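Local coordinates for protein-glutamate methylesterase/protein-glutamine glutaminase (Thermotoga maritima, PDB 3SFT), which probably removes methyl groups from chemoreceptor glutamates and deamidates certain receptor glutamines, this chain being the C-terminal catalytic domain of the chemotaxis regulator CheB, at residues L22-P27 and R54-S59; P81-L86 and L99-I105; G139-F144 and S169-Y175. One frame throughout, in Å; residues are numbered along the deposited sequence.

Contact 1 (L22-P27 and R54-S59); sequences LDMIIP and RLDSTS
Asp23 and Arg54 carry the charge pairing of this contact, a side-on salt bridge in which the arginine offers NE and one terminal nitrogen to separate carboxylate oxygens. Arg54 NE meets Asp23 OD1 at 3.1 Å on its syn lone pair, with an N-H...O angle of 165°, while Arg54 NH2 reaches Asp23 OD2 at 2.8 Å. Both oxygens lie close to the guanidinium plane, and the carboxylate is turned 27° from it. The arginine gets there by holding CG anti to its backbone N (chi1 171°) and running extended as far as NE. With two bonds on two oxygens, neither flat group can turn easily without breaking one of them. A water extends the polar network, lying 2.7 Å from Thr58 OG1 and bound weakly to Asp23 OD1.

The apolar part is led by Leu55, whose two methyls divide the work: CD1 packs on Ile26 CG1 at 4.1 Å, and CD2 lies against Leu22 CB and beside the Asp23 carboxylate. Next to it, the Pro27 ring lies alongside Thr58, with Pro27 CG 3.5 Å from Thr58 OG1. Ser59 OG donates to Leu55 O at 2.7 Å, and this bond holds the hydroxyl near Ile26 CG2 and Pro27 CA, an instance of a polar group whose proton is used within its own segment while the oxygen also packs against carbons of the other.

The contact thus fastens the turn that follows helix 18-22 to the C-terminal end of helix 48-58, with Val63 of edge strand 62-65 touching both Ile26 and Leu55.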
ATOM      1  N   LEU A  22       8.540   6.320  -2.628  1.00 16.83           N
ATOM      2  CA  LEU A  22       8.542   4.919  -3.041  1.00 17.74           C
ATOM      3  C   LEU A  22       9.909   4.537  -3.616  1.00 18.60           C
ATOM      4  O   LEU A  22      10.332   3.387  -3.503  1.00 17.08           O
ATOM      5  CB  LEU A  22       7.432   4.658  -4.061  1.00 16.87           C
ATOM      6  CG  LEU A  22       6.013   4.603  -3.484  1.00 17.94           C
ATOM      7  CD1 LEU A  22       4.981   4.732  -4.592  1.00 18.58           C
ATOM      8  CD2 LEU A  22       5.825   3.304  -2.724  1.00 15.85           C
ATOM      9  N   ASP A  23      10.603   5.519  -4.196  1.00 20.60           N
ATOM     10  CA  ASP A  23      11.938   5.306  -4.763  1.00 22.83           C
ATOM     11  C   ASP A  23      12.933   4.937  -3.674  1.00 23.12           C
ATOM     12  O   ASP A  23      13.952   4.316  -3.954  1.00 23.52           O
ATOM     13  CB  ASP A  23      12.455   6.568  -5.466  1.00 25.27           C
ATOM     14  CG  ASP A  23      11.812   6.803  -6.816  1.00 26.49           C
ATOM     15  OD1 ASP A  23      11.171   5.880  -7.365  1.00 26.84           O
ATOM     16  OD2 ASP A  23      11.956   7.930  -7.331  1.00 27.93           O
ATOM     17  N   MET A  24      12.659   5.382  -2.448  1.00 22.96           N
ATOM     18  CA  MET A  24      13.516   5.094  -1.301  1.00 23.99           C
ATOM     19  C   MET A  24      13.105   3.786  -0.622  1.00 22.81           C
ATOM     20  O   MET A  24      13.806   3.296   0.264  1.00 24.70           O
ATOM     21  CB  MET A  24      13.422   6.220  -0.266  1.00 24.41           C
ATOM     22  CG  MET A  24      13.903   7.586  -0.721  1.00 27.78           C
ATOM     23  SD  MET A  24      13.852   8.803   0.643  1.00 33.05           S
ATOM     24  CE  MET A  24      12.531   9.875   0.085  1.00 30.70           C
ATOM     25  N   ILE A  25      11.979   3.217  -1.047  1.00 22.31           N
ATOM     26  CA  ILE A  25      11.460   1.989  -0.441  1.00 20.47           C
ATOM     27  C   ILE A  25      11.542   0.734  -1.307  1.00 20.49           C
ATOM     28  O   ILE A  25      12.292  -0.192  -1.003  1.00 22.36           O
ATOM     29  CB  ILE A  25       9.985   2.172   0.003  1.00 17.11           C
ATOM     30  CG1 ILE A  25       9.847   3.396   0.909  1.00 15.07           C
ATOM     31  CG2 ILE A  25       9.488   0.926   0.732  1.00 15.98           C
ATOM     32  CD1 ILE A  25       8.414   3.705   1.289  1.00 14.09           C
ATOM     33  N   ILE A  26      10.736   0.704  -2.364  1.00 21.32           N
ATOM     34  CA  ILE A  26      10.662  -0.438  -3.271  1.00 21.57           C
ATOM     35  C   ILE A  26      11.997  -0.947  -3.835  1.00 23.01           C
ATOM     36  O   ILE A  26      12.253  -2.152  -3.812  1.00 22.70           O
ATOM     37  CB  ILE A  26       9.654  -0.162  -4.414  1.00 19.91           C
ATOM     38  CG1 ILE A  26       8.299   0.229  -3.815  1.00 18.87           C
ATOM     39  CG2 ILE A  26       9.505  -1.388  -5.324  1.00 19.80           C
ATOM     40  CD1 ILE A  26       7.726  -0.791  -2.835  1.00 16.42           C
ATOM     41  N   PRO A  27      12.859  -0.045  -4.345  1.00 23.96           N
ATOM     42  CA  PRO A  27      14.151  -0.472  -4.897  1.00 26.34           C
ATOM     43  C   PRO A  27      15.085  -1.108  -3.867  1.00 28.11           C
ATOM     44  O   PRO A  27      16.027  -1.802  -4.236  1.00 30.28           O
ATOM     45  CB  PRO A  27      14.741   0.838  -5.432  1.00 25.99           C
ATOM     46  CG  PRO A  27      13.524   1.643  -5.787  1.00 25.82           C
ATOM     47  CD  PRO A  27      12.646   1.393  -4.589  1.00 24.58           C
ATOM     48  N   ARG A  54       8.529   2.831 -13.789  1.00 25.22           N
ATOM     49  CA  ARG A  54       9.549   3.584 -13.063  1.00 23.35           C
ATOM     50  C   ARG A  54      10.189   2.731 -11.966  1.00 23.44           C
ATOM     51  O   ARG A  54      11.417   2.631 -11.886  1.00 22.76           O
ATOM     52  CB  ARG A  54       8.909   4.827 -12.442  1.00 23.69           C
ATOM     53  CG  ARG A  54       9.776   5.616 -11.462  1.00 23.52           C
ATOM     54  CD  ARG A  54       8.870   6.360 -10.488  1.00 24.02           C
ATOM     55  NE  ARG A  54       9.577   7.295  -9.618  1.00 22.69           N
ATOM     56  CZ  ARG A  54       9.404   8.613  -9.655  1.00 22.91           C
ATOM     57  NH1 ARG A  54       8.559   9.149 -10.529  1.00 21.24           N
ATOM     58  NH2 ARG A  54      10.010   9.389  -8.767  1.00 21.66           N
ATOM     59  N   LEU A  55       9.353   2.113 -11.132  1.00 22.90           N
ATOM     60  CA  LEU A  55       9.826   1.271 -10.033  1.00 22.44           C
ATOM     61  C   LEU A  55      10.383  -0.089 -10.485  1.00 24.10           C
ATOM     62  O   LEU A  55      11.319  -0.611  -9.885  1.00 25.25           O
ATOM     63  CB  LEU A  55       8.713   1.069  -9.001  1.00 20.85           C
ATOM     64  CG  LEU A  55       8.217   2.314  -8.257  1.00 18.17           C
ATOM     65  CD1 LEU A  55       7.059   1.931  -7.365  1.00 17.70           C
ATOM     66  CD2 LEU A  55       9.355   2.934  -7.438  1.00 16.34           C
ATOM     67  N   ASP A  56       9.811  -0.658 -11.541  1.00 25.39           N
ATOM     68  CA  ASP A  56      10.279  -1.945 -12.046  1.00 27.55           C
ATOM     69  C   ASP A  56      11.716  -1.832 -12.553  1.00 27.74           C
ATOM     70  O   ASP A  56      12.517  -2.745 -12.366  1.00 27.90           O
ATOM     71  CB  ASP A  56       9.368  -2.446 -13.170  1.00 28.75           C
ATOM     72  CG  ASP A  56       9.649  -3.892 -13.548  1.00 31.45           C
ATOM     73  OD1 ASP A  56       9.462  -4.780 -12.693  1.00 32.22           O
ATOM     74  OD2 ASP A  56      10.065  -4.140 -14.700  1.00 34.49           O
ATOM     75  N   SER A  57      12.044  -0.684 -13.143  1.00 28.66           N
ATOM     76  CA  SER A  57      13.376  -0.438 -13.693  1.00 31.56           C
ATOM     77  C   SER A  57      14.493  -0.357 -12.664  1.00 30.09           C
ATOM     78  O   SER A  57      15.641  -0.665 -12.967  1.00 31.63           O
ATOM     79  CB  SER A  57      13.383   0.844 -14.536  1.00 32.91           C
ATOM     80  OG  SER A  57      12.581   0.692 -15.693  1.00 36.98           O
ATOM     81  N   THR A  58      14.155   0.048 -11.448  1.00 30.19           N
ATOM     82  CA  THR A  58      15.147   0.196 -10.391  1.00 28.47           C
ATOM     83  C   THR A  58      15.044  -0.829  -9.266  1.00 27.70           C
ATOM     84  O   THR A  58      15.826  -0.777  -8.315  1.00 26.95           O
ATOM     85  CB  THR A  58      15.046   1.600  -9.762  1.00 29.94           C
ATOM     86  OG1 THR A  58      13.711   1.802  -9.281  1.00 29.88           O
ATOM     87  CG2 THR A  58      15.371   2.677 -10.791  1.00 29.30           C
ATOM     88  N   SER A  59      14.112  -1.776  -9.379  1.00 26.81           N
ATOM     89  CA  SER A  59      13.916  -2.775  -8.320  1.00 27.92           C
ATOM     90  C   SER A  59      14.193  -4.225  -8.716  1.00 29.09           C
ATOM     91  O   SER A  59      14.141  -4.588  -9.892  1.00 29.97           O
ATOM     92  CB  SER A  59      12.477  -2.692  -7.784  1.00 26.22           C
ATOM     93  OG  SER A  59      12.111  -1.361  -7.468  1.00 25.28           O
TER
HETATM   94  O   HOH W   1      13.106   4.380  -8.562  1.00 25.06           O

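Contact 2 (P81-L86 and L99-I105); sequences PGDFHL and LDKSDKI
Asp100 OD2 is gripped twice from within its own segment, by Ser102 OG at 2.7 Å, nearly in line with the C-O bond, and by Ser102 N from above the carboxylate plane. The second bond defines an Asx turn, which bends the chain as it leaves the strand. Across the contact, His85 and Asp100 form an antiparallel hydrogen-bonded pair, with His85 N to Asp100 O at 2.7 Å and Asp100 N to His85 O at 2.9 Å.

Beyond the turn the chain folds back to the His85 ring, whose NE2 donates to Asp103 O at 2.9 Å; the oxygen lies in the ring plane, whereas the donor stands above the carbonyl plane. Since ND1 bonds to Ala111 N, both ring nitrogens are engaged and the ring's rotation is fixed. Were His85 replaced by an alanine, Asp103 O and Ala111 N would both probably lose their partner, and the chain leading to Ile105 would be held less firmly.

Phe84 is sandwiched: Leu99 CB makes a CH-pi contact on one face, and Lys101 NZ stands over the other, 4.2 Å from the centroid, in a cation-pi contact. A bend at the last torsion of Lys101 (chi4 -46°) turns NZ back to donate to Asp83 O at 2.7 Å. Leu99 CD2 reaches Pro81 CG and Leu86 CD1.

These residues close the open end of the beta hairpin 85-91/94-100, where the Phe114 ring of helix 112-123 meets that of His85 with the planes nearly parallel.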
ATOM      1  N   PRO A  81      -4.559   0.229 -10.617  1.00 20.66           N
ATOM      2  CA  PRO A  81      -4.881   0.950 -11.852  1.00 21.68           C
ATOM      3  C   PRO A  81      -5.964   2.002 -11.600  1.00 24.01           C
ATOM      4  O   PRO A  81      -6.703   1.914 -10.612  1.00 25.01           O
ATOM      5  CB  PRO A  81      -5.381  -0.165 -12.769  1.00 21.49           C
ATOM      6  CG  PRO A  81      -6.076  -1.076 -11.819  1.00 22.23           C
ATOM      7  CD  PRO A  81      -5.095  -1.145 -10.662  1.00 21.37           C
ATOM      8  N   GLY A  82      -6.066   2.981 -12.497  1.00 24.24           N
ATOM      9  CA  GLY A  82      -7.055   4.036 -12.342  1.00 25.35           C
ATOM     10  C   GLY A  82      -8.493   3.635 -12.627  1.00 26.52           C
ATOM     11  O   GLY A  82      -8.755   2.552 -13.147  1.00 25.15           O
ATOM     12  N   ASP A  83      -9.422   4.506 -12.234  1.00 29.11           N
ATOM     13  CA  ASP A  83     -10.862   4.317 -12.434  1.00 31.49           C
ATOM     14  C   ASP A  83     -11.560   3.277 -11.554  1.00 31.12           C
ATOM     15  O   ASP A  83     -12.791   3.228 -11.517  1.00 29.31           O
ATOM     16  CB  ASP A  83     -11.165   4.019 -13.909  1.00 35.89           C
ATOM     17  CG  ASP A  83     -10.772   5.159 -14.834  1.00 40.32           C
ATOM     18  OD1 ASP A  83     -11.154   6.316 -14.542  1.00 42.30           O
ATOM     19  OD2 ASP A  83     -10.091   4.893 -15.851  1.00 40.49           O
ATOM     20  N   PHE A  84     -10.789   2.453 -10.849  1.00 30.10           N
ATOM     21  CA  PHE A  84     -11.369   1.412  -9.994  1.00 29.19           C
ATOM     22  C   PHE A  84     -10.732   1.357  -8.608  1.00 27.89           C
ATOM     23  O   PHE A  84      -9.589   1.772  -8.420  1.00 26.12           O
ATOM     24  CB  PHE A  84     -11.163   0.017 -10.608  1.00 31.35           C
ATOM     25  CG  PHE A  84     -11.756  -0.166 -11.978  1.00 34.41           C
ATOM     26  CD1 PHE A  84     -13.075  -0.575 -12.132  1.00 36.29           C
ATOM     27  CD2 PHE A  84     -10.968  -0.010 -13.117  1.00 35.05           C
ATOM     28  CE1 PHE A  84     -13.601  -0.833 -13.405  1.00 38.25           C
ATOM     29  CE2 PHE A  84     -11.483  -0.264 -14.390  1.00 35.82           C
ATOM     30  CZ  PHE A  84     -12.799  -0.676 -14.535  1.00 36.34           C
ATOM     31  N   HIS A  85     -11.494   0.856  -7.642  1.00 26.72           N
ATOM     32  CA  HIS A  85     -10.990   0.644  -6.288  1.00 25.80           C
ATOM     33  C   HIS A  85     -10.425  -0.767  -6.408  1.00 25.55           C
ATOM     34  O   HIS A  85     -11.031  -1.623  -7.062  1.00 26.65           O
ATOM     35  CB  HIS A  85     -12.121   0.641  -5.259  1.00 23.50           C
ATOM     36  CG  HIS A  85     -12.595   2.006  -4.873  1.00 23.25           C
ATOM     37  ND1 HIS A  85     -11.739   2.999  -4.456  1.00 23.21           N
ATOM     38  CD2 HIS A  85     -13.840   2.537  -4.828  1.00 23.14           C
ATOM     39  CE1 HIS A  85     -12.434   4.086  -4.171  1.00 23.58           C
ATOM     40  NE2 HIS A  85     -13.710   3.832  -4.389  1.00 24.89           N
ATOM     41  N   LEU A  86      -9.240  -0.991  -5.855  1.00 23.66           N
ATOM     42  CA  LEU A  86      -8.612  -2.303  -5.926  1.00 22.67           C
ATOM     43  C   LEU A  86      -8.978  -3.179  -4.731  1.00 23.27           C
ATOM     44  O   LEU A  86      -8.540  -2.933  -3.605  1.00 23.46           O
ATOM     45  CB  LEU A  86      -7.095  -2.152  -6.023  1.00 21.76           C
ATOM     46  CG  LEU A  86      -6.296  -3.447  -6.164  1.00 22.18           C
ATOM     47  CD1 LEU A  86      -6.678  -4.154  -7.459  1.00 21.28           C
ATOM     48  CD2 LEU A  86      -4.806  -3.128  -6.147  1.00 20.58           C
ATOM     49  N   LEU A  99     -11.439  -5.530  -9.472  1.00 28.66           N
ATOM     50  CA  LEU A  99     -11.638  -4.115  -9.727  1.00 30.55           C
ATOM     51  C   LEU A  99     -13.074  -3.728  -9.422  1.00 32.73           C
ATOM     52  O   LEU A  99     -14.016  -4.172 -10.078  1.00 34.05           O
ATOM     53  CB  LEU A  99     -11.249  -3.776 -11.169  1.00 29.80           C
ATOM     54  CG  LEU A  99      -9.773  -4.035 -11.495  1.00 28.97           C
ATOM     55  CD1 LEU A  99      -9.475  -3.675 -12.939  1.00 29.25           C
ATOM     56  CD2 LEU A  99      -8.884  -3.233 -10.553  1.00 27.52           C
ATOM     57  N   ASP A 100     -13.223  -2.926  -8.380  1.00 34.69           N
ATOM     58  CA  ASP A 100     -14.522  -2.475  -7.917  1.00 37.93           C
ATOM     59  C   ASP A 100     -14.790  -1.050  -8.398  1.00 39.93           C
ATOM     60  O   ASP A 100     -13.898  -0.200  -8.370  1.00 39.42           O
ATOM     61  CB  ASP A 100     -14.541  -2.557  -6.387  1.00 38.03           C
ATOM     62  CG  ASP A 100     -15.864  -2.153  -5.791  1.00 38.31           C
ATOM     63  OD1 ASP A 100     -16.746  -3.023  -5.636  1.00 40.39           O
ATOM     64  OD2 ASP A 100     -16.006  -0.962  -5.460  1.00 38.25           O
ATOM     65  N   LYS A 101     -16.012  -0.788  -8.849  1.00 41.94           N
ATOM     66  CA  LYS A 101     -16.345   0.548  -9.332  1.00 43.94           C
ATOM     67  C   LYS A 101     -17.370   1.288  -8.487  1.00 43.38           C
ATOM     68  O   LYS A 101     -18.201   2.028  -9.015  1.00 43.04           O
ATOM     69  CB  LYS A 101     -16.781   0.513 -10.801  1.00 46.39           C
ATOM     70  CG  LYS A 101     -15.929   1.425 -11.678  1.00 50.09           C
ATOM     71  CD  LYS A 101     -16.458   1.522 -13.100  1.00 52.96           C
ATOM     72  CE  LYS A 101     -15.367   1.963 -14.070  1.00 54.03           C
ATOM     73  NZ  LYS A 101     -14.594   3.120 -13.552  1.00 54.04           N
ATOM     74  N   SER A 102     -17.301   1.102  -7.171  1.00 42.95           N
ATOM     75  CA  SER A 102     -18.217   1.794  -6.273  1.00 44.12           C
ATOM     76  C   SER A 102     -17.795   3.262  -6.171  1.00 44.36           C
ATOM     77  O   SER A 102     -16.757   3.651  -6.708  1.00 43.71           O
ATOM     78  CB  SER A 102     -18.253   1.130  -4.891  1.00 44.09           C
ATOM     79  OG  SER A 102     -16.993   1.183  -4.247  1.00 45.27           O
ATOM     80  N   ASP A 103     -18.598   4.063  -5.479  1.00 46.10           N
ATOM     81  CA  ASP A 103     -18.344   5.495  -5.319  1.00 47.74           C
ATOM     82  C   ASP A 103     -16.947   5.872  -4.840  1.00 48.17           C
ATOM     83  O   ASP A 103     -16.282   5.098  -4.159  1.00 48.29           O
ATOM     84  CB  ASP A 103     -19.375   6.113  -4.371  1.00 49.02           C
ATOM     85  CG  ASP A 103     -20.770   6.168  -4.965  1.00 49.86           C
ATOM     86  OD1 ASP A 103     -20.927   5.897  -6.177  1.00 51.04           O
ATOM     87  OD2 ASP A 103     -21.714   6.496  -4.217  1.00 50.81           O
ATOM     88  N   LYS A 104     -16.530   7.082  -5.194  1.00 48.94           N
ATOM     89  CA  LYS A 104     -15.236   7.598  -4.795  1.00 50.64           C
ATOM     90  C   LYS A 104     -15.224   7.804  -3.276  1.00 52.44           C
ATOM     91  O   LYS A 104     -16.233   8.202  -2.691  1.00 52.93           O
ATOM     92  CB  LYS A 104     -14.950   8.919  -5.525  1.00 49.67           C
ATOM     93  CG  LYS A 104     -14.715   8.758  -7.026  1.00 49.85           C
ATOM     94  CD  LYS A 104     -14.459  10.097  -7.705  1.00 49.12           C
ATOM     95  CE  LYS A 104     -14.243   9.895  -9.193  1.00 50.11           C
ATOM     96  NZ  LYS A 104     -14.092  11.181  -9.924  1.00 52.18           N
ATOM     97  N   ILE A 105     -14.117   7.443  -2.634  1.00 54.02           N
ATOM     98  CA  ILE A 105     -13.959   7.608  -1.203  1.00 55.82           C
ATOM     99  C   ILE A 105     -13.022   8.807  -1.171  1.00 57.63           C
ATOM    100  O   ILE A 105     -11.803   8.636  -1.277  1.00 58.70           O
ATOM    101  CB  ILE A 105     -13.321   6.344  -0.596  1.00 55.28           C
ATOM    102  CG1 ILE A 105     -14.261   5.150  -0.774  1.00 55.29           C
ATOM    103  CG2 ILE A 105     -12.977   6.563   0.866  1.00 55.92           C
ATOM    104  CD1 ILE A 105     -13.636   3.798  -0.401  1.00 54.93           C
TER

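Contact 3 (G139-F144 and S169-Y175); sequences GTKGAF and SVIEEGY
Thr140 and Val170 bring the two backbones nearest, their CA atoms 4.9 Å apart, where the first turn of one helix meets the last turn of another. Gly139 sits at the N-cap with positive phi, its carbonyl accepting from Ala143 N. The other segment ends in a Schellman motif: Gly174, again at positive phi, reverses the chain so that Tyr175 is brought back against the first helix.

Among the side chains, one direct hydrogen bond joins the helices: Ser169 OG donates to Thr140 OG1 at 2.6 Å. Both hydroxyls are set by their torsions, Ser169 OG lying anti to the backbone N (chi1 175°) and Thr140 OG1 beside its own, which leaves Thr140 CG2 for Glu173 CG at 3.8 Å. One turn further along, Ala143 CB touches both Val170 CG1 and Tyr175 CB.

The Tyr175 ring lies flat over the backbone of Phe144, whose CA stands 3.9 Å from the centroid and 16° off the normal, a CH-pi contact. Phe144 CB touches Tyr175 CE2 at 3.6 Å, and Tyr175 OH reaches Phe144 CD1 at 3.4 Å. The small Ala143 side chain is consistent with the close approach of so broad a ring to the helix.

Helices 140-148 and 166-172 are joined here beside strand 152-156, where Val153 touches Val170, and Asp113 of helix 112-123 accepts from Gly139 N and Gly142 N just after the predicted catalytic Asp138.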
ATOM      1  N   GLY A 139      -6.238   6.475   4.093  1.00 18.18           N
ATOM      2  CA  GLY A 139      -5.302   5.629   4.812  1.00 18.55           C
ATOM      3  C   GLY A 139      -5.606   5.590   6.301  1.00 20.17           C
ATOM      4  O   GLY A 139      -5.215   4.648   6.999  1.00 21.75           O
ATOM      5  N   THR A 140      -6.313   6.608   6.790  1.00 18.52           N
ATOM      6  CA  THR A 140      -6.668   6.690   8.204  1.00 18.86           C
ATOM      7  C   THR A 140      -7.708   5.641   8.602  1.00 19.13           C
ATOM      8  O   THR A 140      -7.479   4.855   9.530  1.00 17.88           O
ATOM      9  CB  THR A 140      -7.160   8.099   8.571  1.00 18.91           C
ATOM     10  OG1 THR A 140      -6.080   9.028   8.412  1.00 16.93           O
ATOM     11  CG2 THR A 140      -7.643   8.143  10.005  1.00 17.94           C
ATOM     12  N   LYS A 141      -8.843   5.620   7.905  1.00 19.22           N
ATOM     13  CA  LYS A 141      -9.877   4.635   8.203  1.00 20.93           C
ATOM     14  C   LYS A 141      -9.335   3.239   7.914  1.00 19.82           C
ATOM     15  O   LYS A 141      -9.616   2.294   8.648  1.00 18.77           O
ATOM     16  CB  LYS A 141     -11.154   4.914   7.405  1.00 25.10           C
ATOM     17  CG  LYS A 141     -11.813   6.234   7.796  1.00 32.78           C
ATOM     18  CD  LYS A 141     -13.055   6.539   6.963  1.00 39.10           C
ATOM     19  CE  LYS A 141     -14.194   5.576   7.269  1.00 43.46           C
ATOM     20  NZ  LYS A 141     -15.432   5.925   6.513  1.00 46.44           N
ATOM     21  N   GLY A 142      -8.522   3.125   6.867  1.00 17.72           N
ATOM     22  CA  GLY A 142      -7.924   1.845   6.535  1.00 18.33           C
ATOM     23  C   GLY A 142      -6.983   1.399   7.649  1.00 18.97           C
ATOM     24  O   GLY A 142      -6.903   0.211   7.960  1.00 19.36           O
ATOM     25  N   ALA A 143      -6.285   2.354   8.267  1.00 18.01           N
ATOM     26  CA  ALA A 143      -5.360   2.047   9.356  1.00 17.97           C
ATOM     27  C   ALA A 143      -6.161   1.571  10.564  1.00 18.54           C
ATOM     28  O   ALA A 143      -5.722   0.694  11.310  1.00 18.13           O
ATOM     29  CB  ALA A 143      -4.517   3.269   9.714  1.00 14.38           C
ATOM     30  N   PHE A 144      -7.347   2.147  10.738  1.00 20.92           N
ATOM     31  CA  PHE A 144      -8.237   1.762  11.827  1.00 20.16           C
ATOM     32  C   PHE A 144      -8.560   0.272  11.701  1.00 19.76           C
ATOM     33  O   PHE A 144      -8.427  -0.484  12.666  1.00 17.12           O
ATOM     34  CB  PHE A 144      -9.533   2.584  11.779  1.00 22.62           C
ATOM     35  CG  PHE A 144     -10.690   1.917  12.468  1.00 26.07           C
ATOM     36  CD1 PHE A 144     -10.728   1.815  13.854  1.00 26.45           C
ATOM     37  CD2 PHE A 144     -11.707   1.325  11.727  1.00 27.72           C
ATOM     38  CE1 PHE A 144     -11.760   1.127  14.491  1.00 28.40           C
ATOM     39  CE2 PHE A 144     -12.744   0.635  12.357  1.00 29.64           C
ATOM     40  CZ  PHE A 144     -12.767   0.534  13.742  1.00 27.99           C
ATOM     41  N   SER A 169      -2.422  12.322   9.709  1.00 18.66           N
ATOM     42  CA  SER A 169      -3.788  11.954  10.065  1.00 19.26           C
ATOM     43  C   SER A 169      -3.815  10.577  10.730  1.00 19.40           C
ATOM     44  O   SER A 169      -4.564  10.358  11.683  1.00 18.71           O
ATOM     45  CB  SER A 169      -4.683  11.970   8.829  1.00 18.60           C
ATOM     46  OG  SER A 169      -5.980  11.509   9.149  1.00 20.98           O
ATOM     47  N   VAL A 170      -2.992   9.659  10.223  1.00 18.43           N
ATOM     48  CA  VAL A 170      -2.889   8.313  10.785  1.00 18.46           C
ATOM     49  C   VAL A 170      -2.303   8.394  12.198  1.00 18.26           C
ATOM     50  O   VAL A 170      -2.826   7.780  13.130  1.00 19.53           O
ATOM     51  CB  VAL A 170      -1.981   7.395   9.907  1.00 17.94           C
ATOM     52  CG1 VAL A 170      -1.598   6.126  10.658  1.00 17.39           C
ATOM     53  CG2 VAL A 170      -2.691   7.038   8.617  1.00 15.95           C
ATOM     54  N   ILE A 171      -1.238   9.176  12.351  1.00 17.52           N
ATOM     55  CA  ILE A 171      -0.565   9.347  13.642  1.00 18.64           C
ATOM     56  C   ILE A 171      -1.463   9.998  14.700  1.00 19.96           C
ATOM     57  O   ILE A 171      -1.484   9.560  15.855  1.00 17.26           O
ATOM     58  CB  ILE A 171       0.737  10.185  13.495  1.00 18.47           C
ATOM     59  CG1 ILE A 171       1.725   9.463  12.577  1.00 16.88           C
ATOM     60  CG2 ILE A 171       1.375  10.448  14.870  1.00 17.50           C
ATOM     61  CD1 ILE A 171       2.833  10.357  12.059  1.00 19.58           C
ATOM     62  N   GLU A 172      -2.210  11.028  14.302  1.00 19.36           N
ATOM     63  CA  GLU A 172      -3.095  11.726  15.229  1.00 21.95           C
ATOM     64  C   GLU A 172      -4.214  10.867  15.819  1.00 22.32           C
ATOM     65  O   GLU A 172      -4.746  11.189  16.883  1.00 22.71           O
ATOM     66  CB  GLU A 172      -3.660  12.993  14.587  1.00 23.30           C
ATOM     67  CG  GLU A 172      -2.610  14.085  14.434  1.00 27.34           C
ATOM     68  CD  GLU A 172      -3.143  15.360  13.802  1.00 28.60           C
ATOM     69  OE1 GLU A 172      -4.264  15.342  13.245  1.00 32.19           O
ATOM     70  OE2 GLU A 172      -2.427  16.386  13.861  1.00 29.87           O
ATOM     71  N   GLU A 173      -4.584   9.790  15.130  1.00 20.97           N
ATOM     72  CA  GLU A 173      -5.616   8.893  15.636  1.00 20.61           C
ATOM     73  C   GLU A 173      -4.996   7.863  16.575  1.00 21.74           C
ATOM     74  O   GLU A 173      -5.707   7.153  17.288  1.00 23.07           O
ATOM     75  CB  GLU A 173      -6.326   8.168  14.493  1.00 22.02           C
ATOM     76  CG  GLU A 173      -7.188   9.052  13.617  1.00 24.25           C
ATOM     77  CD  GLU A 173      -8.237   9.818  14.400  1.00 26.94           C
ATOM     78  OE1 GLU A 173      -9.000   9.192  15.169  1.00 29.26           O
ATOM     79  OE2 GLU A 173      -8.297  11.053  14.241  1.00 27.51           O
ATOM     80  N   GLY A 174      -3.666   7.792  16.563  1.00 21.11           N
ATOM     81  CA  GLY A 174      -2.946   6.849  17.397  1.00 21.10           C
ATOM     82  C   GLY A 174      -2.806   5.485  16.736  1.00 22.37           C
ATOM     83  O   GLY A 174      -2.487   4.501  17.405  1.00 21.48           O
ATOM     84  N   TYR A 175      -2.990   5.435  15.415  1.00 20.57           N
ATOM     85  CA  TYR A 175      -2.906   4.176  14.671  1.00 21.11           C
ATOM     86  C   TYR A 175      -1.515   3.755  14.217  1.00 21.15           C
ATOM     87  O   TYR A 175      -1.330   2.617  13.777  1.00 20.81           O
ATOM     88  CB  TYR A 175      -3.833   4.204  13.453  1.00 20.38           C
ATOM     89  CG  TYR A 175      -5.299   4.377  13.782  1.00 20.33           C
ATOM     90  CD1 TYR A 175      -5.838   3.865  14.968  1.00 19.61           C
ATOM     91  CD2 TYR A 175      -6.148   5.054  12.909  1.00 19.39           C
ATOM     92  CE1 TYR A 175      -7.184   4.024  15.272  1.00 18.63           C
ATOM     93  CE2 TYR A 175      -7.496   5.219  13.205  1.00 21.27           C
ATOM     94  CZ  TYR A 175      -8.006   4.702  14.388  1.00 21.16           C
ATOM     95  OH  TYR A 175      -9.339   4.853  14.675  1.00 23.06           O
TER

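Overall arrangement
From the N terminus, contact 1 closes first, joining the turn after helix 18-22 to the end of helix 48-58 across a loop that includes strand 37-41. Contact 2 then closes the short hairpin 85-91/94-100, and contact 3 brings helix 166-172 back to helix 140-148 around strand 152-156. The three follow in series, none nested or crossed. Contacts 1 and 3 lie on opposite sides of the chain's centre, contact 1 against edge strand 62-65 and contact 3 against strand 152-156, near the other edge of the seven-stranded parallel sheet. Contacts 2 and 3 approach to about 6 Å between nearest atoms; Ile105 comes to about 5 Å, side chain to side chain, from predicted active-site Asp138, which directly precedes segment 139-144.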